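Local coordinates for protein hydroxyethylphosphonate dioxygenase (Streptomyces albus, PDB 6B9R) that catalyses the iron-dependent oxidative cleavage of 2-hydroxyethylphosphonate, probably to hydroxymethylphosphonate and formate, at residues 240-245 and 269-274; 317-322 and 327-332. All coordinates share one frame; numbering follows the deposited sequence.

Contact 1 of 2, residues 240-245 and 269-274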
loop_
_atom_site.group_PDB
_atom_site.type_symbol
_atom_site.label_atom_id
_atom_site.label_comp_id
_atom_site.label_asym_id
_atom_site.label_seq_id
_atom_site.Cartn_x
_atom_site.Cartn_y
_atom_site.Cartn_z
ATOM N N ALA A 240 -14.366 2.872 16.610
ATOM C CA ALA A 240 -14.594 2.138 15.370
ATOM C C ALA A 240 -13.392 1.275 15.009
ATOM O O ALA A 240 -13.549 0.142 14.539
ATOM C CB ALA A 240 -14.901 3.107 14.227
ATOM N N MET A 241 -12.192 1.820 15.203
ATOM C CA MET A 241 -10.952 1.080 15.013
ATOM C C MET A 241 -10.907 -0.147 15.916
ATOM O O MET A 241 -10.583 -1.252 15.468
ATOM C CB MET A 241 -9.779 2.016 15.297
ATOM C CG MET A 241 -8.389 1.489 15.004
ATOM S SD MET A 241 -8.083 1.443 13.235
ATOM C CE MET A 241 -8.321 -0.300 13.030
ATOM N N LEU A 242 -11.226 0.031 17.202
ATOM C CA LEU A 242 -11.272 -1.106 18.115
ATOM C C LEU A 242 -12.298 -2.138 17.658
ATOM O O LEU A 242 -12.000 -3.337 17.597
ATOM C CB LEU A 242 -11.579 -0.625 19.531
ATOM C CG LEU A 242 -11.730 -1.725 20.585
ATOM C CD1 LEU A 242 -10.420 -2.508 20.737
ATOM C CD2 LEU A 242 -12.164 -1.127 21.923
ATOM N N ARG A 243 -13.514 -1.693 17.310
ATOM C CA ARG A 243 -14.507 -2.647 16.804
ATOM C C ARG A 243 -13.990 -3.377 15.567
ATOM O O ARG A 243 -14.228 -4.581 15.390
ATOM C CB ARG A 243 -15.827 -1.941 16.473
ATOM C CG ARG A 243 -16.588 -1.386 17.687
ATOM C CD ARG A 243 -18.014 -1.010 17.325
ATOM N NE ARG A 243 -18.114 -0.219 16.094
ATOM C CZ ARG A 243 -18.050 1.113 16.048
ATOM N NH1 ARG A 243 -17.862 1.814 17.160
ATOM N NH2 ARG A 243 -18.167 1.749 14.893
ATOM N N SER A 244 -13.282 -2.661 14.696
ATOM C CA SER A 244 -12.805 -3.281 13.463
ATOM C C SER A 244 -11.763 -4.362 13.743
ATOM O O SER A 244 -11.775 -5.428 13.102
ATOM C CB SER A 244 -12.244 -2.207 12.528
ATOM O OG SER A 244 -11.826 -2.780 11.300
ATOM N N VAL A 245 -10.848 -4.115 14.684
ATOM C CA VAL A 245 -9.842 -5.125 15.006
ATOM C C VAL A 245 -10.485 -6.297 15.732
ATOM O O VAL A 245 -10.116 -7.458 15.511
ATOM C CB VAL A 245 -8.687 -4.501 15.817
ATOM C CG1 VAL A 245 -7.627 -5.550 16.141
ATOM C CG2 VAL A 245 -8.053 -3.357 15.023
ATOM N N ALA A 269 -17.673 0.145 26.587
ATOM C CA ALA A 269 -17.667 1.602 26.526
ATOM C C ALA A 269 -16.635 2.117 25.527
ATOM O O ALA A 269 -16.903 3.071 24.786
ATOM C CB ALA A 269 -17.404 2.175 27.919
ATOM N N LEU A 270 -15.451 1.492 25.479
ATOM C CA LEU A 270 -14.454 1.929 24.509
ATOM C C LEU A 270 -14.895 1.652 23.077
ATOM O O LEU A 270 -14.483 2.370 22.161
ATOM C CB LEU A 270 -13.105 1.258 24.793
ATOM C CG LEU A 270 -12.424 1.672 26.098
ATOM C CD1 LEU A 270 -11.236 0.777 26.394
ATOM C CD2 LEU A 270 -11.996 3.139 26.034
ATOM N N CYS A 271 -15.726 0.626 22.856
ATOM C CA CYS A 271 -16.220 0.366 21.510
ATOM C C CYS A 271 -17.204 1.430 21.035
ATOM O O CYS A 271 -17.418 1.560 19.824
ATOM C CB CYS A 271 -16.864 -1.027 21.442
ATOM S SG CYS A 271 -15.639 -2.359 21.451
ATOM N N ARG A 272 -17.769 2.216 21.949
ATOM C CA ARG A 272 -18.836 3.157 21.630
ATOM C C ARG A 272 -18.383 4.609 21.647
ATOM O O ARG A 272 -19.233 5.507 21.629
ATOM C CB ARG A 272 -19.997 2.997 22.612
ATOM C CG ARG A 272 -20.672 1.645 22.599
ATOM C CD ARG A 272 -21.895 1.660 23.513
ATOM N NE ARG A 272 -21.625 1.145 24.856
ATOM C CZ ARG A 272 -21.452 1.899 25.938
ATOM N NH1 ARG A 272 -21.218 1.320 27.110
ATOM N NH2 ARG A 272 -21.512 3.224 25.856
ATOM N N THR A 273 -17.085 4.875 21.705
ATOM C CA THR A 273 -16.670 6.263 21.760
ATOM C C THR A 273 -15.534 6.524 20.779
ATOM O O THR A 273 -14.698 5.646 20.538
ATOM C CB THR A 273 -16.243 6.654 23.186
ATOM O OG1 THR A 273 -15.851 8.031 23.202
ATOM C CG2 THR A 273 -15.087 5.792 23.685
ATOM N N PRO A 274 -15.493 7.714 20.180
ATOM C CA PRO A 274 -14.352 8.064 19.324
ATOM C C PRO A 274 -13.086 8.342 20.104
ATOM O O PRO A 274 -11.996 8.223 19.532
ATOM C CB PRO A 274 -14.838 9.315 18.581
ATOM C CG PRO A 274 -15.881 9.888 19.475
ATOM C CD PRO A 274 -16.549 8.738 20.147
#

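Contact 2 of 2, residues 317-322 and 327-332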
loop_
_atom_site.group_PDB
_atom_site.type_symbol
_atom_site.label_atom_id
_atom_site.label_comp_id
_atom_site.label_asym_id
_atom_site.label_seq_id
_atom_site.Cartn_x
_atom_site.Cartn_y
_atom_site.Cartn_z
ATOM N N ARG A 317 8.925 28.653 11.201
ATOM C CA ARG A 317 10.175 28.918 10.496
ATOM C C ARG A 317 11.346 28.460 11.344
ATOM O O ARG A 317 11.344 28.651 12.565
ATOM C CB ARG A 317 10.335 30.404 10.176
ATOM C CG ARG A 317 9.426 30.900 9.070
ATOM C CD ARG A 317 9.413 32.425 9.054
ATOM N NE ARG A 317 8.647 32.916 7.920
ATOM C CZ ARG A 317 7.343 33.171 7.962
ATOM N NH1 ARG A 317 6.675 32.980 9.084
ATOM N NH2 ARG A 317 6.709 33.615 6.884
ATOM N N TRP A 318 12.343 27.846 10.704
ATOM C CA TRP A 318 13.543 27.445 11.422
ATOM C C TRP A 318 14.685 27.290 10.430
ATOM O O TRP A 318 14.485 27.273 9.213
ATOM C CB TRP A 318 13.327 26.155 12.229
ATOM C CG TRP A 318 13.143 24.897 11.419
ATOM C CD1 TRP A 318 14.060 23.899 11.250
ATOM C CD2 TRP A 318 11.967 24.489 10.701
ATOM N NE1 TRP A 318 13.530 22.902 10.466
ATOM C CE2 TRP A 318 12.252 23.243 10.109
ATOM C CE3 TRP A 318 10.712 25.072 10.480
ATOM C CZ2 TRP A 318 11.322 22.554 9.322
ATOM C CZ3 TRP A 318 9.789 24.397 9.702
ATOM C CH2 TRP A 318 10.101 23.137 9.128
ATOM N N SER A 319 15.890 27.204 10.976
ATOM C CA SER A 319 17.122 27.203 10.203
ATOM C C SER A 319 17.787 25.839 10.271
ATOM O O SER A 319 17.639 25.102 11.250
ATOM C CB SER A 319 18.093 28.265 10.712
ATOM O OG SER A 319 17.655 29.539 10.328
ATOM N N TYR A 320 18.537 25.519 9.225
ATOM C CA TYR A 320 19.207 24.226 9.142
ATOM C C TYR A 320 20.650 24.446 8.709
ATOM O O TYR A 320 20.893 25.148 7.718
ATOM C CB TYR A 320 18.489 23.287 8.156
ATOM C CG TYR A 320 19.092 21.903 8.145
ATOM C CD1 TYR A 320 20.200 21.618 7.364
ATOM C CD2 TYR A 320 18.575 20.897 8.945
ATOM C CE1 TYR A 320 20.777 20.354 7.369
ATOM C CE2 TYR A 320 19.140 19.626 8.957
ATOM C CZ TYR A 320 20.238 19.363 8.170
ATOM O OH TYR A 320 20.796 18.105 8.186
ATOM N N PRO A 321 21.635 23.835 9.393
ATOM C CA PRO A 321 21.419 22.870 10.479
ATOM C C PRO A 321 21.129 23.534 11.814
ATOM O O PRO A 321 20.819 22.865 12.790
ATOM C CB PRO A 321 22.742 22.111 10.536
ATOM C CG PRO A 321 23.753 23.126 10.099
ATOM C CD PRO A 321 23.065 23.993 9.072
ATOM N N GLY A 322 21.218 24.851 11.847
ATOM C CA GLY A 322 20.932 25.585 13.057
ATOM C C GLY A 322 21.248 27.053 12.891
ATOM O O GLY A 322 21.877 27.476 11.917
ATOM N N ALA A 327 22.473 27.111 6.755
ATOM C CA ALA A 327 22.577 26.908 5.318
ATOM C C ALA A 327 21.245 27.114 4.620
ATOM O O ALA A 327 21.213 27.572 3.471
ATOM C CB ALA A 327 23.095 25.497 5.017
ATOM N N TYR A 328 20.153 26.766 5.288
ATOM C CA TYR A 328 18.817 26.889 4.731
ATOM C C TYR A 328 17.907 27.456 5.800
ATOM O O TYR A 328 18.118 27.227 6.994
ATOM C CB TYR A 328 18.226 25.527 4.282
ATOM C CG TYR A 328 19.200 24.647 3.545
ATOM C CD1 TYR A 328 19.705 25.026 2.313
ATOM C CD2 TYR A 328 19.609 23.432 4.081
ATOM C CE1 TYR A 328 20.610 24.216 1.635
ATOM C CE2 TYR A 328 20.492 22.610 3.409
ATOM C CZ TYR A 328 20.980 23.002 2.184
ATOM O OH TYR A 328 21.865 22.196 1.520
ATOM N N ARG A 329 16.872 28.163 5.366
ATOM C CA ARG A 329 15.798 28.565 6.266
ATOM C C ARG A 329 14.520 27.948 5.728
ATOM O O ARG A 329 14.164 28.170 4.566
ATOM C CB ARG A 329 15.688 30.089 6.372
ATOM C CG ARG A 329 14.953 30.562 7.635
ATOM C CD ARG A 329 13.441 30.500 7.460
ATOM N NE ARG A 329 13.008 31.361 6.361
ATOM C CZ ARG A 329 12.723 32.657 6.467
ATOM N NH1 ARG A 329 12.806 33.292 7.642
ATOM N NH2 ARG A 329 12.343 33.325 5.387
ATOM N N PHE A 330 13.860 27.143 6.550
ATOM C CA PHE A 330 12.656 26.446 6.125
ATOM C C PHE A 330 11.419 27.148 6.658
ATOM O O PHE A 330 11.428 27.665 7.779
ATOM C CB PHE A 330 12.640 25.000 6.615
ATOM C CG PHE A 330 13.775 24.152 6.115
ATOM C CD1 PHE A 330 13.995 23.966 4.756
ATOM C CD2 PHE A 330 14.589 23.483 7.013
ATOM C CE1 PHE A 330 15.036 23.144 4.309
ATOM C CE2 PHE A 330 15.623 22.664 6.569
ATOM C CZ PHE A 330 15.846 22.504 5.216
ATOM N N THR A 331 10.349 27.131 5.859
ATOM C CA THR A 331 9.024 27.566 6.272
ATOM C C THR A 331 8.062 26.409 6.033
ATOM O O THR A 331 8.031 25.846 4.933
ATOM C CB THR A 331 8.570 28.807 5.495
ATOM O OG1 THR A 331 9.500 29.881 5.702
ATOM C CG2 THR A 331 7.194 29.266 5.974
ATOM N N GLN A 332 7.297 26.046 7.061
ATOM C CA GLN A 332 6.378 24.912 6.970
ATOM C C GLN A 332 5.084 25.344 6.288
ATOM O O GLN A 332 4.423 26.289 6.738
ATOM C CB GLN A 332 6.093 24.348 8.364
ATOM C CG GLN A 332 4.993 23.271 8.415
ATOM C CD GLN A 332 4.548 22.948 9.845
ATOM O OE1 GLN A 332 5.373 22.817 10.752
ATOM N NE2 GLN A 332 3.233 22.834 10.050
HETATM O O HOH W 1 8.918 32.387 4.992
#

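Contact 1 of 2, residues 240-245 and 269-274
R243 and L242 reach residues 269-274 through different first torsions. In R243, CG lies opposite the carbonyl carbon (chi1 -68°), and a bend at chi3 (-47°) swings the guanidinium toward C271. In L242, CG lies opposite the backbone N instead. L242 CD2 meets C271 SG at 3.7 Å. It also packs on L270 CB.

The polar link is one hydrogen bond. R243 NH1 donates to C271 O over 2.7 Å. The bond is bent, with an angle of 145° at the hydrogen. The oxygen nevertheless lies in the guanidinium plane, and the donor sits almost straight off the end of the carbonyl. The bond therefore uses the edge of the guanidinium. One of its faces lies over A240 CA, a turn earlier on the same helix. The aliphatic part of R243 also packs here: its CG is 3.8 Å from C271 CB. C271 is thus touched on its side chain by both L242 and R243, and on its carbonyl by R243. The carbonyl lies near the C-terminal side of helix 264-271, so the helix dipole may favour a positive charge at this point.

L242 is buried and also packs on L289, while R243 lies at the exposed margin. Beyond the pair, P274 O accepts a hydrogen bond from H238 ND1. The contact joins helix 238-249 to the C-terminal side of helix 264-271. Such packing of the first helix of the HTH domain, 238-249, against the second helix of the helix-turn-helix is consistent with a Cro/C1-type HTH domain.

Contact 2 of 2, residues 317-322 and 327-332
This is an antiparallel beta-hairpin pairing at one margin of a seven-stranded sheet: strand 317-320 is outermost within the chain, and strand 328-332 separates it from strand 343-349. W318 and F330 form a hydrogen-bonded pair, with F330 N to W318 O at 2.7 Å and W318 N to F330 O at 3.1 Å. Their side chains meet obliquely. F330 CB makes a CH-pi contact over the W318 six-membered ring, 3.9 Å from its centroid, while W318 NE1 comes to the edge of the F330 ring. That NE1 donates to L250 O of the second subunit. Near the turn, Y320 O accepts from both A327 N (2.7 Å) and Y328 N (3.0 Å), a classic beta bulge in a sheet consistent with the cupin fold of this family. Y320 and Y328 run side by side, and Y320 CD1 meets the edge of the Y328 ring at 3.8 Å. On the other face, R317 is extended from CG to NE and lies alongside T331. One water bridges R317 NE (3.0 Å) and T331 OG1 (2.7 Å). The R317 and R329 guanidinium planes are 70° apart; R329 NH2 forms a salt bridge with D348, and R317 NH2 donates to G312 O.

How the contacts relate
Contact 1 closes before contact 2 opens along the chain. Their centres are 41 Å apart and their nearest atoms about 23 Å, so they do not touch. Contact 1 lies in the all-helical HTH region. Contact 2 lies in a beta sheet most of whose strands come later in the chain, a different sheet from the one carrying the iron ligand Q153. They share no helix or strand, but both reach the second subunit. On segment 240-245, S244 bonds to R428 and M241 packs on F429 of that subunit. Strand 317-320 meets the HTH region of the second subunit, where L250 and R259 fall between the contact 1 segments. HTH region and sheet are therefore joined across the dimer.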